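Putative peptide ABC-transport system periplasmic peptide-binding protein (PDB 4OEV) binds nickel(II) outside the cytoplasm, probably delivering it to an ABC-type importer, and belongs to a family generally assigned to peptide transport. Local coordinates at residues E111-N114 with V118-T121. Sequence-based numbering, arbitrary orientation.
Sequences EILN and VKIT
E111 and K119 face each other as an antiparallel hydrogen-bonded pair in the hairpin of strands 107-114 and 117-122, which edges a four-stranded antiparallel sheet far from the nickel site. Two backbone bonds join them, E111 N to K119 O at 2.8 Å and K119 N to E111 O at 2.7 Å. In this surface contact, with V118 its buried residue, packing is tightest where L113 crosses K119: the leucine's methyl CD1 presses on the lysine's CD at 3.5 Å, closer than usual for carbons. K119 starts out extended (chi1 -174°, CG opposite the backbone N), which lays its methylenes alongside the E111 side chain, while L113 crosses them from another direction. Lysine suits the place because this long aliphatic stem can pack while NZ turns away from 111-114. On the other face, I112 and V118, beta-branched and so suited to strands, meet more loosely, CG1 to CG1 at 4.2 Å, and both also touch A81 of helix 81-92. E111 OE1 and T121 OG1 supply oxygens to a water that also hydrogen-bonds K119 O. E111 OE1 stays 4.6 Å from K119 NZ, too far for a salt bridge. Backbone bonding and aliphatic packing therefore hold this edge, while the opposite charges probably add only mild attraction.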
loop_
_atom_site.group_PDB
_atom_site.type_symbol
_atom_site.label_atom_id
_atom_site.label_comp_id
_atom_site.label_asym_id
_atom_site.label_seq_id
_atom_site.Cartn_x
_atom_site.Cartn_y
_atom_site.Cartn_z
ATOM N N GLU A 111 22.309 5.757 -19.280
ATOM C CA GLU A 111 23.044 5.696 -20.581
ATOM C C GLU A 111 22.572 4.514 -21.433
ATOM O O GLU A 111 22.727 3.374 -21.006
ATOM C CB GLU A 111 24.539 5.516 -20.374
ATOM C CG GLU A 111 25.337 6.567 -19.626
ATOM C CD GLU A 111 26.714 6.018 -19.278
ATOM O OE1 GLU A 111 27.056 6.015 -18.068
ATOM O OE2 GLU A 111 27.422 5.547 -20.226
ATOM N N ILE A 112 22.078 4.771 -22.644
ATOM C CA ILE A 112 21.753 3.704 -23.592
ATOM C C ILE A 112 23.050 3.294 -24.307
ATOM O O ILE A 112 23.568 4.089 -25.090
ATOM C CB ILE A 112 20.685 4.194 -24.608
ATOM C CG1 ILE A 112 19.387 4.539 -23.860
ATOM C CG2 ILE A 112 20.447 3.131 -25.693
ATOM C CD1 ILE A 112 18.376 5.404 -24.634
ATOM N N LEU A 113 23.627 2.123 -23.976
ATOM C CA LEU A 113 24.945 1.721 -24.572
ATOM C C LEU A 113 24.756 0.828 -25.807
ATOM O O LEU A 113 25.632 0.752 -26.696
ATOM C CB LEU A 113 25.864 1.046 -23.528
ATOM C CG LEU A 113 26.390 1.966 -22.383
ATOM C CD1 LEU A 113 27.045 1.227 -21.199
ATOM C CD2 LEU A 113 27.312 3.063 -22.878
ATOM N N ASN A 114 23.629 0.120 -25.849
ATOM C CA ASN A 114 23.213 -0.594 -27.069
ATOM C C ASN A 114 21.666 -0.749 -26.921
ATOM O O ASN A 114 21.110 -0.473 -25.847
ATOM C CB ASN A 114 24.010 -1.918 -27.300
ATOM C CG ASN A 114 23.586 -3.086 -26.403
ATOM O OD1 ASN A 114 22.403 -3.441 -26.326
ATOM N ND2 ASN A 114 24.572 -3.718 -25.750
ATOM N N VAL A 118 21.049 -0.681 -20.982
ATOM C CA VAL A 118 21.115 0.652 -20.355
ATOM C C VAL A 118 22.058 0.552 -19.173
ATOM O O VAL A 118 22.232 -0.504 -18.566
ATOM C CB VAL A 118 19.744 1.233 -19.938
ATOM C CG1 VAL A 118 18.843 1.381 -21.164
ATOM C CG2 VAL A 118 19.080 0.408 -18.807
ATOM N N LYS A 119 22.767 1.646 -18.931
ATOM C CA LYS A 119 23.703 1.726 -17.841
ATOM C C LYS A 119 23.182 2.846 -16.951
ATOM O O LYS A 119 23.261 4.017 -17.322
ATOM C CB LYS A 119 25.110 2.026 -18.359
ATOM C CG LYS A 119 26.220 2.009 -17.330
ATOM C CD LYS A 119 27.526 2.466 -18.006
ATOM C CE LYS A 119 28.745 1.929 -17.298
ATOM N NZ LYS A 119 28.717 2.382 -15.875
ATOM N N ILE A 120 22.681 2.473 -15.780
ATOM C CA ILE A 120 22.099 3.429 -14.845
ATOM C C ILE A 120 23.123 3.689 -13.774
ATOM O O ILE A 120 23.646 2.762 -13.167
ATOM C CB ILE A 120 20.790 2.886 -14.213
ATOM C CG1 ILE A 120 19.809 2.482 -15.298
ATOM C CG2 ILE A 120 20.168 3.932 -13.243
ATOM C CD1 ILE A 120 18.716 1.524 -14.806
ATOM N N THR A 121 23.436 4.960 -13.558
ATOM C CA THR A 121 24.353 5.318 -12.499
ATOM C C THR A 121 23.629 6.146 -11.420
ATOM O O THR A 121 22.832 7.055 -11.696
ATOM C CB THR A 121 25.594 6.107 -13.036
ATOM O OG1 THR A 121 26.359 5.254 -13.898
ATOM C CG2 THR A 121 26.467 6.557 -11.889
HETATM O O HOH W 1 25.096 5.804 -16.073
#